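Local atomic coordinates of chemotaxis protein CheX (Desulfovibrio desulfuricans subsp. desulfuricans str. G20, PDB entry 3HM4), a protein that probably dephosphorylates the phosphorylated response regulator CheY in bacterial chemotaxis, as other members of the CheX phosphatase family do. Residues F64-Q67 and C68-V72; I84-D87 and T88-A91; Y35-N39 and N40-G44. All blocks are in the same frame, centred on the assembly; numbering follows the deposited sequence. Where two conformers were deposited one is given.

The three contacts are all local. Along the chain contact 3 comes first, then contact 1, then contact 2. Contact 3 joins strand 30-36, an outermost strand of the chain's six-stranded antiparallel sheet, to strand 42-44 of a small two-stranded sheet. Contact 1 is the passage from strand 58-64 into helix 66-77. Contact 2 is the first turns of the next helix, 84-109. The centres of contacts 1 and 2 lie about 12 Å apart, and side chains of contact 2 pack on helix 66-77. Contacts 2 and 3 are about 25 Å apart, centre to centre, within one chain. Contact 2 of one subunit meets contact 3 of the other, where Gln86 and Lys89 bond to Asn40.

Contact 1: F64-Q67 and C68-V72; sequences FTKQ and CAIAV
Phe64 ends a strand and Thr65 caps the helix that follows, whose first backbone bond within the range, Ala69 N to Thr65 O, is 3.0 Å long and nearly straight at 174°. Ile70 N to Lys66 O and Ala71 N to Gln67 O carry the same i to i+4 pattern onward. Thr65 is the N-cap. Its OG1 stands between the backbone N and the carbonyl carbon (chi1 64°), which turns the hydroxyl to the start of the helix. There it accepts a weak bond from Cys68 N at 3.4 Å.

The Phe64 side chain meets Cys68, Ala69 and Val72. Cys68 SG comes to the edge of its ring, close to the ring plane, and lies 3.8 Å from Phe64 CD1. This is a sulfur-aromatic contact made at the edge and not over a face. Cys68 SG gets there because it points away from its own backbone N (chi1 -171°). Phe64 CB touches Ala69 CB at 3.9 Å. Farther along, Val72 CG2 approaches Phe64 CE1 at 4.2 Å, the two side chains crossing at about a right angle.

On the outer surface Lys66 and Ile70 run side by side, with Lys66 CG 3.9 Å from Ile70 CD1. The lysine chain then bends to a salt bridge with Asp125, while Lys66 N donates to the carboxylate of Asp45. Thr65 OG1 donates to Glu148 O, just before strand 149-155, and Phe149 of that strand meets the Phe64 ring with the planes inclined to each other.

The chemistry divides the helix start in two. Its inner side is apolar, with Cys68, Ala69 and Val72 each touching Phe64. On its polar side the one Thr65 hydroxyl serves two partners at once, accepting weakly from the helix start and donating to Glu148.

Contact 2: I84-D87 and T88-A91; sequences IIQD and TKDA
Thr88 places OG1 beside its own backbone N (chi1 -61°), which turns the hydroxyl back to Ile84 O, while Gln86 bends at chi2 (69°) and brings its amide to Asp90. Thr88 OG1 donates to Ile84 O at 2.7 Å. Thr88 N also donates to Ile84 O, at 3.0 Å. The two donors reach this carbonyl oxygen from opposite faces of its plane. Ile84 CD1 lies 3.4 Å from Thr88 OG1, the two side chains pointing the same way.

Gln86 NE2 gives a nearly straight bond to Asp90 OD2, 3.2 Å long. It comes from the syn side but stands 34° out of the carboxylate plane. The acceptor lies in the plane of the amide. The second bond, to Asp90 OD1, is weak. The other end of the amide, Gln86 OE1, accepts from Asn40 ND2 of the second subunit.

Two waters extend this surface. One accepts from Gln86 NE2 and Lys89 NZ; Lys89 NZ also donates to Asn40 O of the second subunit. The other donates to Asp87 OD1 and Asp90 OD2, each at 2.7 Å, and so bridges two carboxylates. Asp87 OD2 accepts from Asp83 N, just before the helix.

These are i to i+4 contacts along a helix: a threonine hydroxyl bonded to the carbonyl one turn back, and a Gln-Asp side-chain pair. In CheX phosphatases the long helix carries the E-x-x-N motif, and a matching sequence lies farther along helix 84-109.

Contact 3: Y35-N39 and N40-G44; sequences YVKKN and NVAKG
Asn40 N donates at 3.0 Å to a water, and the same water donates to Asn39 OD1 at 3.1 Å. The water thus bridges the turn, from the backbone of one asparagine to the side chain of the residue before it.

Lys37 reaches across the link to Val41. Its chain runs straight as far as CE and then bends at chi4 (77°), which sets NZ beside the carbonyl. The bond from Lys37 NZ to Val41 O, 2.8 Å long, is weak, and it is somewhat doubtful because Lys37 has a second conformer. The main partner of this ammonium group is Glu152, with which it forms a salt bridge. Ala42 CB comes within 3.9 Å of Lys37 NZ.

The Asn40 side chain leads away from the link, and its amide has Gln86 of the second subunit as partner. Asn40 O accepts from Ser130 OG of its own chain, and Val41 packs on Ile85 of the second subunit. Backbone bonds place the link in the fold, Lys37 pairing with Val137 and Ala42 with Ile129 of strand 127-131.

This is a surface loop between a strand outermost in the chain's six-stranded sheet and a short strand of a second sheet. It lies at the interface of the two-chain assembly, where Asn40 and Val41 meet the second subunit.

Contact 1: F64-Q67 and C68-V72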
# COMPACT_ATOMS: atom_id res chain seq x y z
N PHE A 64 -7.46 8.76 -6.02
CA PHE A 64 -7.95 9.59 -7.12
C PHE A 64 -9.33 9.15 -7.58
O PHE A 64 -9.62 7.94 -7.67
CB PHE A 64 -7.03 9.45 -8.35
CG PHE A 64 -5.63 9.98 -8.18
CD1 PHE A 64 -5.34 11.30 -8.52
CD2 PHE A 64 -4.63 9.18 -7.68
CE1 PHE A 64 -4.05 11.79 -8.40
CE2 PHE A 64 -3.35 9.65 -7.58
CZ PHE A 64 -3.06 10.96 -7.91
N THR A 65 -10.16 10.13 -7.94
CA THR A 65 -11.32 9.87 -8.78
C THR A 65 -10.82 9.42 -10.17
O THR A 65 -9.73 9.80 -10.63
CB THR A 65 -12.22 11.10 -8.91
OG1 THR A 65 -11.52 12.17 -9.60
CG2 THR A 65 -12.76 11.59 -7.55
N LYS A 66 -11.67 8.71 -10.91
CA LYS A 66 -11.30 8.21 -12.23
C LYS A 66 -10.90 9.36 -13.15
O LYS A 66 -9.85 9.25 -13.80
CB LYS A 66 -12.51 7.47 -12.82
CG LYS A 66 -12.30 6.92 -14.19
CD LYS A 66 -13.58 6.23 -14.68
CE LYS A 66 -13.69 4.89 -14.13
NZ LYS A 66 -12.64 3.94 -14.68
N GLN A 67 -11.68 10.43 -13.19
CA GLN A 67 -11.37 11.56 -14.08
C GLN A 67 -9.98 12.14 -13.79
O GLN A 67 -9.20 12.46 -14.74
CB GLN A 67 -12.41 12.71 -13.91
CG GLN A 67 -12.14 13.96 -14.79
CD GLN A 67 -13.01 15.16 -14.49
OE1 GLN A 67 -13.74 15.23 -13.50
NE2 GLN A 67 -12.88 16.19 -15.34
N CYS A 68 -9.68 12.29 -12.50
CA CYS A 68 -8.41 12.90 -12.13
C CYS A 68 -7.26 11.99 -12.49
O CYS A 68 -6.26 12.47 -13.04
CB CYS A 68 -8.45 13.28 -10.67
SG CYS A 68 -7.03 14.28 -10.16
N ALA A 69 -7.35 10.69 -12.19
CA ALA A 69 -6.28 9.75 -12.52
C ALA A 69 -6.04 9.72 -14.03
O ALA A 69 -4.90 9.70 -14.50
CB ALA A 69 -6.57 8.36 -12.03
N ILE A 70 -7.11 9.74 -14.82
CA ILE A 70 -6.95 9.79 -16.30
C ILE A 70 -6.25 11.07 -16.74
O ILE A 70 -5.31 11.03 -17.56
CB ILE A 70 -8.30 9.61 -17.01
CG1 ILE A 70 -8.81 8.17 -16.81
CG2 ILE A 70 -8.16 9.92 -18.51
CD1 ILE A 70 -10.23 7.90 -17.29
N ALA A 71 -6.65 12.20 -16.15
CA ALA A 71 -6.02 13.50 -16.51
C ALA A 71 -4.51 13.54 -16.18
O ALA A 71 -3.70 14.09 -16.93
CB ALA A 71 -6.75 14.67 -15.87
N VAL A 72 -4.15 12.94 -15.04
CA VAL A 72 -2.75 12.87 -14.63
C VAL A 72 -1.95 12.03 -15.63
O VAL A 72 -0.88 12.46 -16.09
CB VAL A 72 -2.59 12.33 -13.20
CG1 VAL A 72 -1.15 12.00 -12.87
CG2 VAL A 72 -3.21 13.31 -12.22

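Contact 2: I84-D87 and T88-A91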
# COMPACT_ATOMS: atom_id res chain seq x y z
N ILE A 84 -3.79 1.95 -20.61
CA ILE A 84 -4.23 2.56 -19.37
C ILE A 84 -3.65 1.88 -18.12
O ILE A 84 -3.29 2.58 -17.19
CB ILE A 84 -5.78 2.67 -19.27
CG1 ILE A 84 -6.19 3.60 -18.12
CG2 ILE A 84 -6.44 1.28 -19.10
CD1 ILE A 84 -5.64 5.02 -18.19
N ILE A 85 -3.55 0.56 -18.07
CA ILE A 85 -3.02 -0.13 -16.89
C ILE A 85 -1.52 0.19 -16.68
O ILE A 85 -1.10 0.65 -15.61
CB ILE A 85 -3.28 -1.65 -16.93
CG1 ILE A 85 -4.77 -1.99 -17.07
CG2 ILE A 85 -2.70 -2.34 -15.69
CD1 ILE A 85 -5.69 -1.36 -16.10
N GLN A 86 -0.71 -0.04 -17.71
CA GLN A 86 0.71 0.21 -17.60
C GLN A 86 1.01 1.70 -17.36
O GLN A 86 1.88 2.04 -16.55
CB GLN A 86 1.45 -0.25 -18.86
CG GLN A 86 2.95 -0.14 -18.75
CD GLN A 86 3.55 -1.11 -17.76
OE1 GLN A 86 3.21 -2.29 -17.78
NE2 GLN A 86 4.46 -0.63 -16.90
N ASP A 87 0.31 2.58 -18.07
CA ASP A 87 0.59 4.00 -17.98
C ASP A 87 0.14 4.57 -16.63
O ASP A 87 0.81 5.46 -16.11
CB ASP A 87 -0.00 4.77 -19.17
CG ASP A 87 0.61 4.40 -20.51
OD1 ASP A 87 1.68 3.79 -20.56
OD2 ASP A 87 -0.06 4.72 -21.50
N THR A 88 -0.97 4.05 -16.10
CA THR A 88 -1.42 4.43 -14.75
C THR A 88 -0.39 4.00 -13.70
O THR A 88 -0.00 4.80 -12.86
CB THR A 88 -2.84 3.90 -14.42
OG1 THR A 88 -3.72 4.49 -15.38
CG2 THR A 88 -3.28 4.28 -13.02
N LYS A 89 0.06 2.76 -13.77
CA LYS A 89 1.09 2.26 -12.87
C LYS A 89 2.32 3.16 -12.93
O LYS A 89 2.82 3.61 -11.91
CB LYS A 89 1.47 0.84 -13.25
CG LYS A 89 2.60 0.24 -12.45
CD LYS A 89 2.94 -1.18 -12.91
CE LYS A 89 4.07 -1.74 -12.07
NZ LYS A 89 4.20 -3.20 -12.25
N ASP A 90 2.80 3.41 -14.15
CA ASP A 90 4.02 4.18 -14.31
C ASP A 90 3.90 5.65 -13.88
O ASP A 90 4.75 6.18 -13.13
CB ASP A 90 4.55 4.12 -15.75
CG ASP A 90 5.09 2.75 -16.13
OD1 ASP A 90 5.47 1.94 -15.25
OD2 ASP A 90 5.12 2.47 -17.36
N ALA A 91 2.83 6.31 -14.31
CA ALA A 91 2.64 7.75 -14.04
C ALA A 91 2.31 8.00 -12.57
O ALA A 91 2.95 8.82 -11.90
CB ALA A 91 1.52 8.33 -14.94
O HOH W 1 5.34 -2.95 -15.09
O HOH W 2 4.15 3.78 -19.45

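Contact 3: Y35-N39 and N40-G44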
# COMPACT_ATOMS: atom_id res chain seq x y z
N TYR A 35 -8.17 17.18 7.55
CA TYR A 35 -9.11 16.71 8.53
C TYR A 35 -8.69 15.35 9.04
O TYR A 35 -7.98 14.61 8.35
CB TYR A 35 -10.55 16.68 8.00
CG TYR A 35 -10.83 15.73 6.86
CD1 TYR A 35 -10.59 16.09 5.55
CD2 TYR A 35 -11.30 14.43 7.10
CE1 TYR A 35 -10.88 15.20 4.49
CE2 TYR A 35 -11.57 13.53 6.06
CZ TYR A 35 -11.34 13.92 4.76
OH TYR A 35 -11.62 13.02 3.76
N VAL A 36 -9.12 15.01 10.25
CA VAL A 36 -8.94 13.68 10.81
C VAL A 36 -10.01 12.79 10.19
O VAL A 36 -11.21 13.07 10.33
CB VAL A 36 -8.95 13.66 12.34
CG1 VAL A 36 -8.92 12.22 12.86
CG2 VAL A 36 -7.79 14.50 12.94
N LYS A 37 -9.61 11.71 9.51
CA LYS A 37 -10.55 10.80 8.91
C LYS A 37 -11.40 10.11 10.00
O LYS A 37 -10.85 9.63 10.97
CB LYS A 37 -9.75 9.77 8.10
CG LYS A 37 -10.53 9.04 7.11
CD LYS A 37 -9.63 8.08 6.38
CE LYS A 37 -10.42 7.35 5.40
NZ LYS A 37 -10.74 8.16 4.18
N LYS A 38 -12.70 10.09 9.81
CA LYS A 38 -13.58 9.39 10.72
C LYS A 38 -14.12 8.12 10.11
O LYS A 38 -14.69 7.31 10.82
CB LYS A 38 -14.70 10.31 11.21
CG LYS A 38 -14.15 11.58 11.89
CD LYS A 38 -13.18 11.30 13.07
CE LYS A 38 -12.70 12.55 13.77
NZ LYS A 38 -13.82 13.18 14.56
N ASN A 39 -14.11 8.00 8.80
CA ASN A 39 -14.44 6.77 8.08
C ASN A 39 -13.20 5.84 8.05
O ASN A 39 -12.05 6.31 8.14
CB ASN A 39 -14.88 7.10 6.63
CG ASN A 39 -16.28 7.74 6.58
OD1 ASN A 39 -17.30 7.05 6.78
ND2 ASN A 39 -16.35 9.03 6.28
N ASN A 40 -13.46 4.55 7.92
CA ASN A 40 -12.41 3.51 7.94
C ASN A 40 -11.83 3.20 6.55
O ASN A 40 -10.96 2.34 6.43
CB ASN A 40 -12.86 2.22 8.64
CG ASN A 40 -14.05 1.56 8.00
OD1 ASN A 40 -14.51 1.95 6.92
ND2 ASN A 40 -14.59 0.53 8.69
N VAL A 41 -12.33 3.88 5.51
CA VAL A 41 -11.87 3.69 4.16
C VAL A 41 -11.75 5.00 3.39
O VAL A 41 -12.38 6.00 3.70
CB VAL A 41 -12.88 2.81 3.32
CG1 VAL A 41 -12.95 1.37 3.84
CG2 VAL A 41 -14.29 3.46 3.27
N ALA A 42 -10.87 4.98 2.41
CA ALA A 42 -10.85 5.92 1.28
C ALA A 42 -11.38 5.11 0.11
O ALA A 42 -10.91 4.02 -0.12
CB ALA A 42 -9.44 6.42 0.98
N LYS A 43 -12.38 5.63 -0.62
CA LYS A 43 -13.00 4.96 -1.73
C LYS A 43 -12.69 5.70 -3.01
O LYS A 43 -12.89 6.88 -3.13
CB LYS A 43 -14.51 4.86 -1.55
CG LYS A 43 -15.20 3.99 -2.61
CD LYS A 43 -16.64 3.90 -2.34
CE LYS A 43 -17.38 3.03 -3.38
NZ LYS A 43 -17.17 1.56 -3.27
N GLY A 44 -12.21 4.97 -3.98
CA GLY A 44 -11.90 5.59 -5.24
C GLY A 44 -11.47 4.63 -6.30
O GLY A 44 -11.70 3.46 -6.18
O HOH W 3 -16.43 4.29 7.76